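Local coordinates for protein beta sliding clamp (Borrelia burgdorferi, PDB 6DJ8) that probably tethers DNA polymerases and other proteins to DNA and makes them processive, as a ring-shaped head-to-tail homodimer that encircles the duplex, at residues L306-L311 with I365-G370; K274-K279 with V372-E377. One frame throughout, in Å; residues are numbered along the deposited sequence.

Interaction 1: residues L306-L311 with I365-G370; sequences LTFSEL and IQFNSG
Phe308, Ile365 and Phe367 form a buried apolar contact between two sheets of the C-terminal clamp domain, joining the end of strand 303-308 to the end of strand 362-367. The backbones stay well apart, with 10.4 Å between CA of Phe308 and CA of Ile365, and side chains alone bridge the gap. All three point inward, toward the opposing segment. Phe367 carries its CG between the backbone N and the carbonyl carbon (chi1 59°), and from there it sends CE1 over the centre of one face of the Phe308 ring, 3.8 Å above its plane. The closest atoms are CE1 of Phe367 and CD1 of Phe308, 3.9 Å apart, with CZ of Phe367 nearly as near to that same CD1. The planes make an oblique angle of 51° and the ring centres of Phe308 and Phe367 lie 5.2 Å apart, so the pair is neither a parallel stack nor a T-shaped one. At the far end of the Phe308 ring, CZ meets the CG2 methyl of Ile365 at 4.0 Å; this branch stands anti to the backbone N of Ile365, and the two side chains cross nearly at right angles. Leu313 of strand 312-318 and the ring of Tyr337 also pack on Phe308, Phe367 touches Glu342 and Met344 of strand 342-347, and Ile365 rests on Val282 of strand 278-283.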
# COMPACT_ATOMS: atom_id res chain seq x y z
N LEU A 306 3.97 15.08 27.78
CA LEU A 306 5.41 15.24 27.87
C LEU A 306 5.77 15.77 29.25
O LEU A 306 5.14 16.70 29.74
CB LEU A 306 5.95 16.24 26.84
CG LEU A 306 5.71 15.97 25.37
CD1 LEU A 306 6.28 17.09 24.51
CD2 LEU A 306 6.33 14.63 25.02
N THR A 307 6.81 15.19 29.86
CA THR A 307 7.34 15.73 31.11
C THR A 307 8.81 16.04 30.93
O THR A 307 9.62 15.12 30.71
CB THR A 307 7.12 14.78 32.28
OG1 THR A 307 5.73 14.51 32.40
CG2 THR A 307 7.61 15.44 33.60
N PHE A 308 9.16 17.32 31.04
CA PHE A 308 10.54 17.79 30.96
C PHE A 308 11.09 17.93 32.38
O PHE A 308 10.54 18.68 33.19
CB PHE A 308 10.64 19.14 30.26
CG PHE A 308 10.42 19.10 28.77
CD1 PHE A 308 9.14 19.15 28.25
CD2 PHE A 308 11.49 19.05 27.90
CE1 PHE A 308 8.95 19.14 26.89
CE2 PHE A 308 11.30 19.05 26.56
CZ PHE A 308 10.03 19.09 26.05
N SER A 309 12.19 17.24 32.65
CA SER A 309 12.97 17.41 33.87
C SER A 309 14.43 17.49 33.47
O SER A 309 14.79 17.27 32.31
CB SER A 309 12.73 16.28 34.87
OG SER A 309 13.19 15.04 34.35
N GLU A 310 15.29 17.82 34.44
CA GLU A 310 16.71 17.97 34.13
C GLU A 310 17.32 16.65 33.66
O GLU A 310 18.18 16.64 32.77
CB GLU A 310 17.45 18.53 35.34
CG GLU A 310 18.97 18.63 35.18
CD GLU A 310 19.59 19.52 36.26
OE1 GLU A 310 18.82 20.13 37.04
OE2 GLU A 310 20.84 19.63 36.33
N LEU A 311 16.91 15.53 34.25
CA LEU A 311 17.56 14.28 33.90
C LEU A 311 16.91 13.56 32.73
O LEU A 311 17.57 12.72 32.11
CB LEU A 311 17.59 13.33 35.10
CG LEU A 311 18.47 13.80 36.27
CD1 LEU A 311 18.60 12.68 37.28
CD2 LEU A 311 19.84 14.28 35.78
N ILE A 365 14.03 22.32 21.56
CA ILE A 365 12.63 22.43 21.94
C ILE A 365 12.59 23.37 23.14
O ILE A 365 13.15 23.06 24.20
CB ILE A 365 12.01 21.08 22.29
CG1 ILE A 365 12.11 20.13 21.09
CG2 ILE A 365 10.56 21.28 22.72
CD1 ILE A 365 11.82 18.68 21.43
N GLN A 366 11.95 24.52 22.96
CA GLN A 366 11.94 25.57 23.97
C GLN A 366 10.51 26.05 24.17
O GLN A 366 9.69 25.99 23.24
CB GLN A 366 12.83 26.73 23.54
CG GLN A 366 14.21 26.28 23.12
CD GLN A 366 15.04 27.40 22.52
OE1 GLN A 366 14.55 28.51 22.33
NE2 GLN A 366 16.30 27.11 22.25
N PHE A 367 10.22 26.53 25.37
CA PHE A 367 8.87 26.98 25.68
C PHE A 367 8.89 27.78 26.98
O PHE A 367 9.74 27.58 27.84
CB PHE A 367 7.89 25.82 25.85
CG PHE A 367 8.27 24.86 26.92
CD1 PHE A 367 9.19 23.85 26.69
CD2 PHE A 367 7.71 24.97 28.19
CE1 PHE A 367 9.54 22.95 27.71
CE2 PHE A 367 8.05 24.08 29.21
CZ PHE A 367 8.97 23.08 28.97
N ASN A 368 7.91 28.66 27.10
CA ASN A 368 7.52 29.23 28.38
C ASN A 368 6.37 28.40 28.93
O ASN A 368 5.54 27.91 28.16
CB ASN A 368 7.12 30.69 28.22
CG ASN A 368 8.31 31.58 27.97
OD1 ASN A 368 9.34 31.47 28.65
ND2 ASN A 368 8.19 32.48 27.00
N SER A 369 6.35 28.22 30.25
CA SER A 369 5.37 27.37 30.90
C SER A 369 3.96 27.69 30.41
O SER A 369 3.55 28.85 30.37
CB SER A 369 5.46 27.53 32.42
OG SER A 369 4.60 26.62 33.08
N GLY A 370 3.24 26.65 29.99
CA GLY A 370 1.87 26.83 29.52
C GLY A 370 1.80 27.63 28.25
O GLY A 370 0.73 28.13 27.94

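Interaction 2: residues K274-K279 with V372-E377; sequences KEQKNK and VLKLSE
In the C-terminal clamp domain, the loop leading into strand 278-283 packs at the start of strand 373-376, with Gln276 reaching toward Val372 and Lys374 and a bridging water completing the junction. The side chain of Gln276 runs extended beyond CG (chi2 178°), which carries its amide across to the other segment. One water accepts from NE2 of Gln276 at 2.8 Å and donates to the carbonyl O of Val372 at 2.7 Å, linking the amide to the backbone just before the strand. The two protein atoms themselves, NE2 of Gln276 and O of Val372, approach to 3.3 Å. At its oxygen end the amide lies against the aliphatic part of Lys374: OE1 of Gln276 is 3.2 Å from CE and 3.4 Å from CB of that lysine. The lysine chain leaves with CG anti to the backbone N (chi1 174°) and then bends at chi3 and chi4, curling past OE1. This oxygen is buried by the contact and has no hydrogen-bonding partner in the model, whereas NZ of Lys374 makes a weak hydrogen bond to OE1 of Gln366. Val372 also packs against an apolar side chain of the bound natural-product peptide, which probably occupies the pocket where sliding clamps receive partner-protein motifs. Strand 362-367 runs between strands 278-283 and 373-376, with the Gln366 side chain touching that of Gln276, while Thr384 and Leu386 of strand 383-387 flank Lys374.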
# COMPACT_ATOMS: atom_id res chain seq x y z
N LYS A 274 9.45 35.78 22.37
CA LYS A 274 10.68 36.55 22.33
C LYS A 274 11.81 35.78 23.01
O LYS A 274 12.82 35.44 22.38
CB LYS A 274 10.47 37.92 22.97
N GLU A 275 11.64 35.50 24.30
CA GLU A 275 12.60 34.73 25.08
C GLU A 275 11.84 33.65 25.83
O GLU A 275 10.80 33.94 26.43
CB GLU A 275 13.37 35.62 26.07
N GLN A 276 12.33 32.42 25.77
CA GLN A 276 11.64 31.30 26.40
C GLN A 276 12.49 30.73 27.52
O GLN A 276 13.69 30.49 27.34
CB GLN A 276 11.31 30.23 25.38
CG GLN A 276 10.33 30.77 24.37
CD GLN A 276 10.02 29.77 23.34
OE1 GLN A 276 10.88 29.39 22.56
NE2 GLN A 276 8.78 29.29 23.34
N LYS A 277 11.86 30.52 28.67
CA LYS A 277 12.60 30.22 29.90
C LYS A 277 13.15 28.79 29.89
O LYS A 277 14.28 28.56 30.36
CB LYS A 277 11.71 30.46 31.11
N ASN A 278 12.39 27.83 29.38
CA ASN A 278 12.76 26.42 29.45
C ASN A 278 13.29 25.95 28.09
O ASN A 278 12.58 26.04 27.08
CB ASN A 278 11.57 25.58 29.90
CG ASN A 278 10.91 26.15 31.15
OD1 ASN A 278 11.45 26.04 32.25
ND2 ASN A 278 9.73 26.74 30.98
N LYS A 279 14.52 25.45 28.06
CA LYS A 279 15.16 25.05 26.81
C LYS A 279 15.69 23.63 26.90
O LYS A 279 16.38 23.28 27.86
CB LYS A 279 16.32 25.99 26.44
CG LYS A 279 16.01 27.48 26.49
CD LYS A 279 17.27 28.30 26.19
CE LYS A 279 16.95 29.65 25.58
NZ LYS A 279 15.84 30.32 26.30
N VAL A 372 3.32 28.30 23.92
CA VAL A 372 3.68 27.65 22.67
C VAL A 372 5.03 26.97 22.79
O VAL A 372 5.99 27.51 23.35
CB VAL A 372 3.67 28.71 21.54
CG1 VAL A 372 4.73 29.76 21.80
CG2 VAL A 372 3.89 28.08 20.23
N LEU A 373 5.11 25.77 22.23
CA LEU A 373 6.36 25.03 22.08
C LEU A 373 7.03 25.47 20.79
O LEU A 373 6.39 25.52 19.73
CB LEU A 373 6.07 23.53 22.06
CG LEU A 373 7.13 22.56 22.54
CD1 LEU A 373 7.31 22.74 24.02
CD2 LEU A 373 6.71 21.13 22.22
N LYS A 374 8.32 25.78 20.86
CA LYS A 374 9.08 26.20 19.70
C LYS A 374 10.12 25.15 19.35
O LYS A 374 10.89 24.72 20.21
CB LYS A 374 9.77 27.54 19.94
CG LYS A 374 10.69 27.95 18.79
CD LYS A 374 11.11 29.43 18.93
CE LYS A 374 12.41 29.58 19.70
NZ LYS A 374 13.52 28.79 19.11
N LEU A 375 10.10 24.72 18.09
CA LEU A 375 11.05 23.76 17.56
C LEU A 375 11.97 24.44 16.56
O LEU A 375 11.49 25.13 15.66
CB LEU A 375 10.34 22.60 16.86
CG LEU A 375 9.73 21.45 17.64
CD1 LEU A 375 8.91 21.94 18.79
CD2 LEU A 375 8.88 20.53 16.67
N SER A 376 13.27 24.18 16.69
CA SER A 376 14.24 24.74 15.76
C SER A 376 15.46 23.85 15.72
O SER A 376 15.68 23.00 16.59
CB SER A 376 14.63 26.16 16.18
OG SER A 376 15.06 26.15 17.53
N GLU A 377 16.28 24.07 14.70
CA GLU A 377 17.58 23.46 14.47
C GLU A 377 18.66 24.36 15.07
O GLU A 377 18.57 25.59 14.96
CB GLU A 377 17.84 23.28 12.97
CG GLU A 377 17.04 22.15 12.34
CD GLU A 377 17.14 22.10 10.81
OE1 GLU A 377 17.34 23.16 10.19
OE2 GLU A 377 17.00 20.99 10.23
O HOH W 1 6.48 29.66 24.88

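Both interactions belong to the C-terminal clamp domain, their centres about 9 Å apart. Along the chain the order is 274-279, 306-311, 365-370 and 372-377, so interaction 2 brackets interaction 1. Strand 362-367 is common ground: it lies between strands 278-283 and 373-376 in one antiparallel sheet, and a short turn joins it to the latter. Interaction 1 ties this sheet to the one holding strand 303-308, whereas interaction 2 reaches across strand 362-367 within the first sheet, between the two strands that flank it. They touch directly through probable hydrogen bonds from Lys277 N to Asn368 OD1 and from Lys374 N to Gln366 O, linking the packing between the sheets with the segment whose Val372 touches the bound peptide.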